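L-lysine 6-oxidase (Marinomonas mediterranea, PDB 3WEU) oxidatively deaminates the side-chain amine of free L-lysine with a cysteine tryptophylquinone cofactor, releasing hydrogen peroxide that kills bacteria. Local coordinates at residues A[343-351]-A[359-367]; A[396-404]-A[521-529]. All blocks are in the same frame, centred on the assembly; numbering follows the deposited sequence.

Contact 1 (A[343-351]-A[359-367]); sequences YNYFRQLDN and QPQQVLMSS
The carboxylate of D350 receives two donors from the turn at 360-362, one on each oxygen. The backbone N of Q361 meets OD1 of D350 at 2.8 Å and the NE2 of Q362 meets OD2 of D350 at 2.9 Å, both from the syn side and both somewhat out of the carboxylate plane. Q361 answers with its own amide: OE1 takes the N-H of D350 at 2.9 Å on a lone pair, nearly straight at 174°. The two residues thus bond reciprocally, each backbone N to the other's side chain. Next door, OE1 of Q359 accepts the N-H of N351 at 2.8 Å, and the Q359 amide lies stacked on the D350 carboxylate, their planes 20° apart.

The bonds join the irregular chain that leaves helix 336-344 to the short 3-10 turn 360-362, two limbs of one loop only seven residues apart. At the other end of the contact R347 reaches across, its chain extended from CG to NE. NE meets the O of V363 at 2.8 Å, almost along the C=O axis, while NH2 binds the O of L364 at 3.1 Å, less straight at 141°; CD rests 3.6 Å from the O of P360. The remaining NH1 is taken by the O of L403.

Farther out, the P360 ring packs against Q348, whose carbonyl O lies 3.4 Å from CB of P360 and is buried without a polar partner. OE1 of Q362 accepts from the N of K401, which helps to set the amide whose NE2 meets D350, and the side chains of F402 and L376 both touch that of R347.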
ATOM      1  N   TYR A 343       5.920  29.191  41.444  1.00 14.53           N
ATOM      2  CA  TYR A 343       5.213  29.882  40.408  1.00 14.17           C
ATOM      3  C   TYR A 343       6.070  30.233  39.186  1.00 13.25           C
ATOM      4  O   TYR A 343       5.627  30.119  38.049  1.00 11.57           O
ATOM      5  CB  TYR A 343       4.658  31.215  40.977  1.00 14.66           C
ATOM      6  CG  TYR A 343       4.078  32.113  39.921  1.00 13.52           C
ATOM      7  CD1 TYR A 343       2.839  31.885  39.391  1.00 13.62           C
ATOM      8  CD2 TYR A 343       4.773  33.215  39.447  1.00 16.05           C
ATOM      9  CE1 TYR A 343       2.284  32.744  38.414  1.00 15.28           C
ATOM     10  CE2 TYR A 343       4.246  34.065  38.491  1.00 15.98           C
ATOM     11  CZ  TYR A 343       2.983  33.821  37.968  1.00 16.93           C
ATOM     12  OH  TYR A 343       2.456  34.625  36.962  1.00 17.96           O
ATOM     13  N   ASN A 344       7.300  30.626  39.452  1.00 13.20           N
ATOM     14  CA  ASN A 344       8.180  31.067  38.362  1.00 15.68           C
ATOM     15  C   ASN A 344       8.651  29.904  37.508  1.00 15.14           C
ATOM     16  O   ASN A 344       9.214  30.122  36.451  1.00 16.21           O
ATOM     17  CB  ASN A 344       9.342  31.863  38.885  1.00 16.36           C
ATOM     18  CG  ASN A 344       8.956  33.280  39.256  1.00 19.11           C
ATOM     19  OD1 ASN A 344       8.128  33.896  38.593  1.00 19.22           O
ATOM     20  ND2 ASN A 344       9.744  33.860  40.141  1.00 19.01           N
ATOM     21  N   TYR A 345       8.371  28.657  37.935  1.00 13.20           N
ATOM     22  CA  TYR A 345       8.607  27.514  37.068  1.00 12.24           C
ATOM     23  C   TYR A 345       7.483  27.209  36.108  1.00 13.76           C
ATOM     24  O   TYR A 345       7.635  26.305  35.225  1.00 13.74           O
ATOM     25  CB  TYR A 345       8.902  26.289  37.927  1.00 12.96           C
ATOM     26  CG  TYR A 345      10.318  26.179  38.480  1.00 14.24           C
ATOM     27  CD1 TYR A 345      11.459  26.400  37.657  1.00 14.16           C
ATOM     28  CD2 TYR A 345      10.545  25.812  39.799  1.00 12.96           C
ATOM     29  CE1 TYR A 345      12.775  26.218  38.170  1.00 14.21           C
ATOM     30  CE2 TYR A 345      11.848  25.651  40.311  1.00 12.44           C
ATOM     31  CZ  TYR A 345      12.927  25.810  39.486  1.00 13.56           C
ATOM     32  OH  TYR A 345      14.140  25.624  39.953  1.00 13.27           O
ATOM     33  N   PHE A 346       6.355  27.924  36.232  1.00 13.19           N
ATOM     34  CA  PHE A 346       5.249  27.797  35.262  1.00 13.29           C
ATOM     35  C   PHE A 346       5.506  28.678  34.079  1.00 13.85           C
ATOM     36  O   PHE A 346       5.969  29.799  34.220  1.00 13.98           O
ATOM     37  CB  PHE A 346       3.899  28.056  35.915  1.00 13.30           C
ATOM     38  CG  PHE A 346       3.444  26.892  36.778  1.00 13.22           C
ATOM     39  CD1 PHE A 346       4.085  26.570  37.954  1.00 13.54           C
ATOM     40  CD2 PHE A 346       2.380  26.147  36.376  1.00 14.03           C
ATOM     41  CE1 PHE A 346       3.694  25.474  38.713  1.00 14.36           C
ATOM     42  CE2 PHE A 346       1.953  25.043  37.090  1.00 13.99           C
ATOM     43  CZ  PHE A 346       2.613  24.688  38.260  1.00 13.72           C
ATOM     44  N   ARG A 347       5.259  28.125  32.876  1.00 13.50           N
ATOM     45  CA  ARG A 347       5.333  28.936  31.656  1.00 13.16           C
ATOM     46  C   ARG A 347       4.240  29.988  31.630  1.00 14.74           C
ATOM     47  O   ARG A 347       3.035  29.711  31.871  1.00 14.14           O
ATOM     48  CB  ARG A 347       5.261  28.104  30.383  1.00 12.50           C
ATOM     49  CG  ARG A 347       6.317  27.014  30.265  1.00 13.08           C
ATOM     50  CD  ARG A 347       6.361  26.439  28.830  1.00 13.30           C
ATOM     51  NE  ARG A 347       7.330  25.357  28.892  1.00 13.16           N
ATOM     52  CZ  ARG A 347       7.090  24.139  29.414  1.00 13.10           C
ATOM     53  NH1 ARG A 347       5.917  23.758  29.815  1.00 12.28           N
ATOM     54  NH2 ARG A 347       8.060  23.271  29.488  1.00 14.34           N
ATOM     55  N   GLN A 348       4.679  31.230  31.382  1.00 15.98           N
ATOM     56  CA  GLN A 348       3.741  32.292  31.056  1.00 16.31           C
ATOM     57  C   GLN A 348       3.105  31.949  29.715  1.00 15.96           C
ATOM     58  O   GLN A 348       3.655  31.134  28.936  1.00 15.43           O
ATOM     59  CB  GLN A 348       4.508  33.622  31.033  1.00 15.55           C
ATOM     60  CG  GLN A 348       5.049  34.025  32.401  1.00 16.93           C
ATOM     61  CD  GLN A 348       3.950  34.488  33.362  1.00 17.60           C
ATOM     62  OE1 GLN A 348       3.090  35.252  32.991  1.00 18.94           O
ATOM     63  NE2 GLN A 348       3.917  33.941  34.548  1.00 18.58           N
ATOM     64  N   LEU A 349       1.949  32.558  29.427  1.00 17.52           N
ATOM     65  CA  LEU A 349       1.267  32.353  28.153  1.00 16.07           C
ATOM     66  C   LEU A 349       1.870  33.130  27.009  1.00 17.67           C
ATOM     67  O   LEU A 349       2.220  34.281  27.218  1.00 14.16           O
ATOM     68  CB  LEU A 349      -0.229  32.695  28.192  1.00 16.69           C
ATOM     69  CG  LEU A 349      -1.115  31.640  28.882  1.00 17.55           C
ATOM     70  CD1 LEU A 349      -0.823  31.606  30.374  1.00 19.18           C
ATOM     71  CD2 LEU A 349      -2.592  31.955  28.654  1.00 20.57           C
ATOM     72  N   ASP A 350       1.962  32.514  25.831  1.00 14.50           N
ATOM     73  CA  ASP A 350       2.351  33.260  24.645  1.00 17.22           C
ATOM     74  C   ASP A 350       1.246  34.277  24.321  1.00 19.69           C
ATOM     75  O   ASP A 350       0.067  34.050  24.580  1.00 17.93           O
ATOM     76  CB  ASP A 350       2.475  32.354  23.418  1.00 17.26           C
ATOM     77  CG  ASP A 350       3.752  31.555  23.406  1.00 16.94           C
ATOM     78  OD1 ASP A 350       4.485  31.632  24.401  1.00 17.64           O
ATOM     79  OD2 ASP A 350       3.999  30.809  22.422  1.00 18.83           O
ATOM     80  N   ASN A 351       1.625  35.387  23.689  1.00 18.57           N
ATOM     81  CA  ASN A 351       0.607  36.250  23.091  1.00 20.34           C
ATOM     82  C   ASN A 351      -0.022  35.517  21.871  1.00 20.87           C
ATOM     83  O   ASN A 351       0.363  34.382  21.441  1.00 26.63           O
ATOM     84  CB  ASN A 351       1.260  37.578  22.695  1.00 21.68           C
ATOM     85  CG  ASN A 351       2.237  37.413  21.555  1.00 26.07           C
ATOM     86  OD1 ASN A 351       2.088  36.492  20.733  1.00 30.63           O
ATOM     87  ND2 ASN A 351       3.249  38.281  21.490  1.00 31.86           N
ATOM     88  N   GLN A 359       8.984  33.220  22.565  1.00 17.45           N
ATOM     89  CA  GLN A 359       7.928  33.438  23.523  1.00 16.19           C
ATOM     90  C   GLN A 359       8.048  32.326  24.534  1.00 15.69           C
ATOM     91  O   GLN A 359       8.697  31.317  24.262  1.00 14.15           O
ATOM     92  CB  GLN A 359       6.568  33.413  22.807  1.00 17.62           C
ATOM     93  CG  GLN A 359       6.305  34.713  21.968  1.00 19.60           C
ATOM     94  CD  GLN A 359       4.848  35.058  21.972  1.00 21.10           C
ATOM     95  OE1 GLN A 359       4.295  35.502  22.985  1.00 22.86           O
ATOM     96  NE2 GLN A 359       4.192  34.732  20.885  1.00 24.00           N
ATOM     97  N   PRO A 360       7.407  32.498  25.683  1.00 15.88           N
ATOM     98  CA  PRO A 360       7.634  31.544  26.767  1.00 15.63           C
ATOM     99  C   PRO A 360       7.242  30.066  26.468  1.00 13.81           C
ATOM    100  O   PRO A 360       7.846  29.170  27.085  1.00 13.14           O
ATOM    101  CB  PRO A 360       6.786  32.088  27.931  1.00 16.38           C
ATOM    102  CG  PRO A 360       6.380  33.490  27.510  1.00 19.49           C
ATOM    103  CD  PRO A 360       6.567  33.641  26.071  1.00 17.26           C
ATOM    104  N   GLN A 361       6.230  29.818  25.641  1.00 13.74           N
ATOM    105  CA  GLN A 361       5.818  28.419  25.374  1.00 13.69           C
ATOM    106  C   GLN A 361       6.735  27.696  24.408  1.00 13.71           C
ATOM    107  O   GLN A 361       6.551  26.511  24.188  1.00 13.14           O
ATOM    108  CB  GLN A 361       4.354  28.365  24.974  1.00 14.61           C
ATOM    109  CG  GLN A 361       3.474  28.786  26.156  1.00 14.26           C
ATOM    110  CD  GLN A 361       2.006  28.694  25.883  1.00 14.45           C
ATOM    111  OE1 GLN A 361       1.278  29.722  25.775  1.00 15.40           O
ATOM    112  NE2 GLN A 361       1.529  27.482  25.863  1.00 14.22           N
ATOM    113  N   GLN A 362       7.759  28.390  23.873  1.00 12.93           N
ATOM    114  CA  GLN A 362       8.826  27.769  23.105  1.00 13.04           C
ATOM    115  C   GLN A 362      10.028  27.415  23.937  1.00 15.16           C
ATOM    116  O   GLN A 362      10.994  26.878  23.405  1.00 14.39           O
ATOM    117  CB  GLN A 362       9.186  28.632  21.859  1.00 13.77           C
ATOM    118  CG  GLN A 362       8.253  28.435  20.703  1.00 13.64           C
ATOM    119  CD  GLN A 362       6.794  28.761  21.068  1.00 15.85           C
ATOM    120  OE1 GLN A 362       5.980  27.885  21.331  1.00 15.01           O
ATOM    121  NE2 GLN A 362       6.477  30.030  21.104  1.00 16.40           N
ATOM    122  N   VAL A 363       9.991  27.734  25.242  1.00 15.04           N
ATOM    123  CA  VAL A 363      11.046  27.439  26.157  1.00 15.10           C
ATOM    124  C   VAL A 363      10.731  26.153  26.923  1.00 16.19           C
ATOM    125  O   VAL A 363       9.714  26.029  27.594  1.00 14.39           O
ATOM    126  CB  VAL A 363      11.241  28.584  27.161  1.00 14.99           C
ATOM    127  CG1 VAL A 363      12.442  28.343  28.045  1.00 16.12           C
ATOM    128  CG2 VAL A 363      11.492  29.916  26.415  1.00 15.44           C
ATOM    129  N   LEU A 364      11.648  25.212  26.845  1.00 15.50           N
ATOM    130  CA  LEU A 364      11.450  23.943  27.544  1.00 13.89           C
ATOM    131  C   LEU A 364      11.858  24.058  28.995  1.00 12.71           C
ATOM    132  O   LEU A 364      11.073  23.746  29.856  1.00 13.64           O
ATOM    133  CB  LEU A 364      12.309  22.878  26.902  1.00 12.87           C
ATOM    134  CG  LEU A 364      12.391  21.563  27.656  1.00 13.47           C
ATOM    135  CD1 LEU A 364      11.016  20.949  27.645  1.00 14.27           C
ATOM    136  CD2 LEU A 364      13.424  20.617  27.036  1.00 14.15           C
ATOM    137  N   MET A 365      13.109  24.460  29.253  1.00 13.49           N
ATOM    138  CA  MET A 365      13.739  24.349  30.593  1.00 13.47           C
ATOM    139  C   MET A 365      13.858  25.696  31.310  1.00 14.89           C
ATOM    140  O   MET A 365      13.939  26.751  30.658  1.00 14.34           O
ATOM    141  CB  MET A 365      15.169  23.791  30.522  1.00 14.04           C
ATOM    142  CG  MET A 365      15.346  22.444  29.911  1.00 14.17           C
ATOM    143  SD  MET A 365      14.457  21.219  30.893  1.00 16.20           S
ATOM    144  CE  MET A 365      15.170  19.733  30.222  1.00 16.85           C
ATOM    145  N   SER A 366      14.022  25.637  32.610  1.00 13.91           N
ATOM    146  CA  SER A 366      14.372  26.867  33.419  1.00 14.98           C
ATOM    147  C   SER A 366      15.723  27.439  33.029  1.00 17.73           C
ATOM    148  O   SER A 366      15.884  28.641  33.077  1.00 15.95           O
ATOM    149  CB  SER A 366      14.422  26.447  34.901  1.00 15.56           C
ATOM    150  OG  SER A 366      15.252  25.291  35.029  1.00 17.46           O
ATOM    151  N   SER A 367      16.679  26.586  32.621  1.00 16.78           N
ATOM    152  CA  SER A 367      18.019  26.970  32.282  1.00 19.12           C
ATOM    153  C   SER A 367      18.675  25.838  31.560  1.00 22.13           C
ATOM    154  O   SER A 367      18.281  24.699  31.707  1.00 19.16           O
ATOM    155  CB  SER A 367      18.817  27.169  33.544  1.00 21.46           C
ATOM    156  OG  SER A 367      20.103  27.557  33.315  1.00 24.20           O
TER

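Contact 2 (A[396-404]-A[521-529]); sequences DNVVEKFLA and VNFSEPSVN
A lysine ammonium held by a ring of backbone carbonyls joins strand 400-402 to the turn that follows strand 518-522, within the C-terminal domain of the oxidase. K401 extends fully beyond CG and places NZ among three acceptors: the O of N522 at 2.9 Å, the O of E525 at 2.8 Å and the O of V528 at 2.9 Å. It stands well above the carbonyl planes of N522 and E525, but is tilted only 24° from that of V528. Three carbonyl oxygens gathered round one nitrogen probably favour its charged form.

The type I turn from E525 to V528 supplies two of the three oxygens. The N of V528 closes the turn on the O of E525, reaching it from the face opposite to NZ. Before it, N522 forms an Asx turn: OD1 accepts from the N of S524 and, on a lone pair, from the N of E525 at 3.0 Å. With CG anti to the backbone N (chi1 168°), the side chain folds over the following residues, and ND2 binds OG of S524 as well as the O of L572.

Apolar groups pack at the base of the lysine. CB of K401 packs 3.9 Å from CG1 of V521, and the same methyl lies 3.6 Å from CZ of F402, with CB of F523 at the ring edge. CG1 of V399 touches the turn, 3.6 Å from the O of P526.

Strand 575-579, which pairs antiparallel with 518-522, closes in beside these groups: its S578 touches both F402 and V521, and Y576 packs on F523. The backbone of K401 is also hydrogen-bonded to G382 of strand 381-382.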
ATOM      1  N   ASP A 396       4.709  32.150   8.515  1.00 17.91           N
ATOM      2  CA  ASP A 396       4.385  32.610   9.833  1.00 19.39           C
ATOM      3  C   ASP A 396       3.298  31.730  10.537  1.00 18.27           C
ATOM      4  O   ASP A 396       2.479  32.222  11.289  1.00 16.35           O
ATOM      5  CB  ASP A 396       3.975  34.055   9.837  1.00 21.79           C
ATOM      6  CG  ASP A 396       2.820  34.331   8.966  1.00 21.65           C
ATOM      7  OD1 ASP A 396       2.259  33.404   8.370  1.00 20.90           O
ATOM      8  OD2 ASP A 396       2.530  35.527   8.845  1.00 23.64           O
ATOM      9  N   ASN A 397       3.344  30.438  10.240  1.00 18.02           N
ATOM     10  CA  ASN A 397       2.480  29.457  10.909  1.00 16.47           C
ATOM     11  C   ASN A 397       2.693  29.558  12.427  1.00 17.36           C
ATOM     12  O   ASN A 397       3.856  29.645  12.903  1.00 17.33           O
ATOM     13  CB  ASN A 397       2.862  28.103  10.399  1.00 16.96           C
ATOM     14  CG  ASN A 397       1.952  27.010  10.927  1.00 19.26           C
ATOM     15  OD1 ASN A 397       0.705  27.179  11.053  1.00 18.60           O
ATOM     16  ND2 ASN A 397       2.591  25.896  11.332  1.00 17.28           N
ATOM     17  N   VAL A 398       1.609  29.560  13.178  1.00 15.64           N
ATOM     18  CA  VAL A 398       1.700  29.743  14.638  1.00 17.98           C
ATOM     19  C   VAL A 398       2.216  28.457  15.271  1.00 18.01           C
ATOM     20  O   VAL A 398       1.672  27.348  14.995  1.00 17.48           O
ATOM     21  CB  VAL A 398       0.349  30.098  15.213  1.00 16.85           C
ATOM     22  CG1 VAL A 398       0.345  30.201  16.746  1.00 18.62           C
ATOM     23  CG2 VAL A 398      -0.109  31.460  14.642  1.00 20.78           C
ATOM     24  N   VAL A 399       3.212  28.643  16.127  1.00 16.95           N
ATOM     25  CA  VAL A 399       3.865  27.549  16.882  1.00 17.67           C
ATOM     26  C   VAL A 399       3.519  27.734  18.359  1.00 17.38           C
ATOM     27  O   VAL A 399       3.467  28.833  18.882  1.00 14.98           O
ATOM     28  CB  VAL A 399       5.378  27.647  16.693  1.00 17.98           C
ATOM     29  CG1 VAL A 399       6.183  26.752  17.620  1.00 17.37           C
ATOM     30  CG2 VAL A 399       5.704  27.363  15.247  1.00 18.53           C
ATOM     31  N   GLU A 400       3.275  26.622  19.056  1.00 14.64           N
ATOM     32  CA  GLU A 400       3.139  26.682  20.511  1.00 12.98           C
ATOM     33  C   GLU A 400       3.608  25.336  21.057  1.00 12.66           C
ATOM     34  O   GLU A 400       2.879  24.376  21.082  1.00 14.27           O
ATOM     35  CB  GLU A 400       1.711  27.005  20.926  1.00 14.15           C
ATOM     36  CG  GLU A 400       1.627  27.255  22.393  1.00 14.15           C
ATOM     37  CD  GLU A 400       0.242  27.036  22.934  1.00 17.10           C
ATOM     38  OE1 GLU A 400      -0.519  28.063  22.972  1.00 17.15           O
ATOM     39  OE2 GLU A 400      -0.116  25.862  23.319  1.00 18.68           O
ATOM     40  N   LYS A 401       4.857  25.274  21.402  1.00 12.38           N
ATOM     41  CA  LYS A 401       5.543  23.969  21.560  1.00 11.69           C
ATOM     42  C   LYS A 401       5.166  23.273  22.861  1.00 12.62           C
ATOM     43  O   LYS A 401       4.934  22.018  22.877  1.00 12.61           O
ATOM     44  CB  LYS A 401       7.012  24.174  21.554  1.00 12.67           C
ATOM     45  CG  LYS A 401       7.592  24.547  20.211  1.00 11.75           C
ATOM     46  CD  LYS A 401       9.115  24.589  20.285  1.00 12.16           C
ATOM     47  CE  LYS A 401       9.675  24.764  18.862  1.00 12.86           C
ATOM     48  NZ  LYS A 401      11.154  24.609  18.906  1.00 12.71           N
ATOM     49  N   PHE A 402       5.146  24.056  23.956  1.00 12.22           N
ATOM     50  CA  PHE A 402       4.966  23.519  25.330  1.00 13.07           C
ATOM     51  C   PHE A 402       3.848  24.164  26.093  1.00 12.22           C
ATOM     52  O   PHE A 402       3.422  25.300  25.801  1.00 12.59           O
ATOM     53  CB  PHE A 402       6.287  23.637  26.139  1.00 12.07           C
ATOM     54  CG  PHE A 402       7.474  23.000  25.428  1.00 13.88           C
ATOM     55  CD1 PHE A 402       7.572  21.602  25.345  1.00 14.06           C
ATOM     56  CD2 PHE A 402       8.480  23.768  24.886  1.00 13.90           C
ATOM     57  CE1 PHE A 402       8.602  20.992  24.709  1.00 14.34           C
ATOM     58  CE2 PHE A 402       9.527  23.160  24.243  1.00 13.51           C
ATOM     59  CZ  PHE A 402       9.607  21.778  24.153  1.00 14.15           C
ATOM     60  N   LEU A 403       3.326  23.392  27.032  1.00 11.90           N
ATOM     61  CA  LEU A 403       2.082  23.746  27.678  1.00 11.83           C
ATOM     62  C   LEU A 403       2.197  24.869  28.670  1.00 11.58           C
ATOM     63  O   LEU A 403       3.202  25.017  29.325  1.00 12.83           O
ATOM     64  CB  LEU A 403       1.455  22.500  28.356  1.00 11.45           C
ATOM     65  CG  LEU A 403       0.017  22.541  28.829  1.00 12.83           C
ATOM     66  CD1 LEU A 403      -0.942  22.822  27.673  1.00 12.63           C
ATOM     67  CD2 LEU A 403      -0.333  21.250  29.534  1.00 12.82           C
ATOM     68  N   ALA A 404       1.124  25.649  28.807  1.00 12.38           N
ATOM     69  CA  ALA A 404       0.921  26.575  29.960  1.00 13.75           C
ATOM     70  C   ALA A 404      -0.450  26.263  30.500  1.00 13.46           C
ATOM     71  O   ALA A 404      -1.328  25.669  29.810  1.00 13.99           O
ATOM     72  CB  ALA A 404       0.948  28.042  29.493  1.00 14.47           C
ATOM     73  N   VAL A 521       9.705  16.955  20.720  1.00 13.35           N
ATOM     74  CA  VAL A 521       9.590  18.413  20.468  1.00 13.64           C
ATOM     75  C   VAL A 521      10.967  19.105  20.548  1.00 14.61           C
ATOM     76  O   VAL A 521      11.692  19.046  21.559  1.00 14.52           O
ATOM     77  CB  VAL A 521       8.641  19.091  21.480  1.00 15.10           C
ATOM     78  CG1 VAL A 521       8.351  20.513  21.051  1.00 15.11           C
ATOM     79  CG2 VAL A 521       7.337  18.264  21.632  1.00 13.81           C
ATOM     80  N   ASN A 522      11.330  19.780  19.454  1.00 15.42           N
ATOM     81  CA  ASN A 522      12.581  20.511  19.389  1.00 13.76           C
ATOM     82  C   ASN A 522      12.548  21.612  20.455  1.00 14.08           C
ATOM     83  O   ASN A 522      11.506  22.296  20.600  1.00 13.51           O
ATOM     84  CB  ASN A 522      12.731  21.209  18.013  1.00 13.05           C
ATOM     85  CG  ASN A 522      13.855  22.198  18.031  1.00 13.25           C
ATOM     86  OD1 ASN A 522      13.654  23.370  18.270  1.00 14.52           O
ATOM     87  ND2 ASN A 522      15.053  21.696  17.962  1.00 14.13           N
ATOM     88  N   PHE A 523      13.675  21.891  21.090  1.00 13.18           N
ATOM     89  CA  PHE A 523      13.670  23.003  22.014  1.00 15.27           C
ATOM     90  C   PHE A 523      14.806  24.031  21.799  1.00 15.33           C
ATOM     91  O   PHE A 523      15.167  24.766  22.708  1.00 16.68           O
ATOM     92  CB  PHE A 523      13.645  22.518  23.436  1.00 14.66           C
ATOM     93  CG  PHE A 523      14.771  21.608  23.819  1.00 14.75           C
ATOM     94  CD1 PHE A 523      15.868  22.101  24.477  1.00 16.31           C
ATOM     95  CD2 PHE A 523      14.670  20.234  23.659  1.00 14.29           C
ATOM     96  CE1 PHE A 523      16.904  21.279  24.922  1.00 16.84           C
ATOM     97  CE2 PHE A 523      15.712  19.397  24.080  1.00 15.45           C
ATOM     98  CZ  PHE A 523      16.836  19.919  24.697  1.00 16.15           C
ATOM     99  N   SER A 524      15.354  24.081  20.611  1.00 15.42           N
ATOM    100  CA  SER A 524      16.536  24.948  20.340  1.00 14.76           C
ATOM    101  C   SER A 524      16.192  26.096  19.429  1.00 16.48           C
ATOM    102  O   SER A 524      16.853  27.127  19.439  1.00 14.24           O
ATOM    103  CB  SER A 524      17.669  24.153  19.699  1.00 14.95           C
ATOM    104  OG  SER A 524      17.257  23.562  18.487  1.00 12.82           O
ATOM    105  N   GLU A 525      15.179  25.938  18.595  1.00 16.46           N
ATOM    106  CA  GLU A 525      14.839  26.959  17.584  1.00 16.62           C
ATOM    107  C   GLU A 525      13.346  27.214  17.678  1.00 16.47           C
ATOM    108  O   GLU A 525      12.519  26.377  17.244  1.00 15.18           O
ATOM    109  CB  GLU A 525      15.162  26.468  16.170  1.00 18.68           C
ATOM    110  CG  GLU A 525      16.674  26.452  15.878  1.00 20.17           C
ATOM    111  CD  GLU A 525      17.204  27.882  15.686  1.00 20.34           C
ATOM    112  OE1 GLU A 525      16.431  28.867  15.700  1.00 19.97           O
ATOM    113  OE2 GLU A 525      18.409  27.982  15.643  1.00 23.72           O
ATOM    114  N   PRO A 526      12.978  28.384  18.218  1.00 17.68           N
ATOM    115  CA  PRO A 526      11.572  28.640  18.510  1.00 16.73           C
ATOM    116  C   PRO A 526      10.632  28.520  17.331  1.00 16.85           C
ATOM    117  O   PRO A 526       9.446  28.174  17.503  1.00 15.67           O
ATOM    118  CB  PRO A 526      11.601  30.084  18.980  1.00 17.40           C
ATOM    119  CG  PRO A 526      12.934  30.193  19.726  1.00 18.64           C
ATOM    120  CD  PRO A 526      13.889  29.341  18.912  1.00 18.43           C
ATOM    121  N   SER A 527      11.118  28.800  16.110  1.00 14.69           N
ATOM    122  CA  SER A 527      10.246  28.761  14.926  1.00 15.27           C
ATOM    123  C   SER A 527      10.157  27.382  14.219  1.00 16.28           C
ATOM    124  O   SER A 527       9.389  27.189  13.290  1.00 17.25           O
ATOM    125  CB  SER A 527      10.740  29.872  13.925  1.00 16.27           C
ATOM    126  OG  SER A 527      11.981  29.420  13.388  1.00 17.23           O
ATOM    127  N   VAL A 528      10.865  26.391  14.731  1.00 14.59           N
ATOM    128  CA  VAL A 528      10.995  25.086  14.112  1.00 14.17           C
ATOM    129  C   VAL A 528      10.425  23.970  14.993  1.00 15.06           C
ATOM    130  O   VAL A 528      10.838  23.815  16.157  1.00 15.57           O
ATOM    131  CB  VAL A 528      12.441  24.767  13.889  1.00 14.72           C
ATOM    132  CG1 VAL A 528      12.549  23.368  13.276  1.00 15.94           C
ATOM    133  CG2 VAL A 528      13.057  25.811  12.899  1.00 15.61           C
ATOM    134  N   ASN A 529       9.462  23.240  14.453  1.00 14.55           N
ATOM    135  CA  ASN A 529       9.097  21.931  15.058  1.00 14.93           C
ATOM    136  C   ASN A 529       9.747  20.756  14.312  1.00 17.43           C
ATOM    137  O   ASN A 529      10.219  19.838  14.939  1.00 18.79           O
ATOM    138  CB  ASN A 529       7.586  21.766  15.162  1.00 14.05           C
ATOM    139  CG  ASN A 529       7.020  22.424  16.396  1.00 15.58           C
ATOM    140  OD1 ASN A 529       7.557  22.258  17.461  1.00 15.22           O
ATOM    141  ND2 ASN A 529       5.930  23.151  16.267  1.00 16.69           N
TER

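How the contacts relate
Strand 400-402 belongs to contact 2 and borders contact 1. Both are partly buried, contact 2 the more so. Their centres lie about 12 Å apart, and Q361 and Q362 connect them, bonding through backbone and side chain to F402 and K401. Contact 1 is local, two limbs of one loop, and relies on amide and carboxylate groups trading bonds with backbone atoms; contact 2 brings together segments more than a hundred residues apart around a single lysine. In each a cation, R347 or K401, is met by main-chain carbonyls, but the guanidinium takes its across the loop while the ammonium is met by the end of strand 518-522 and the turn after it.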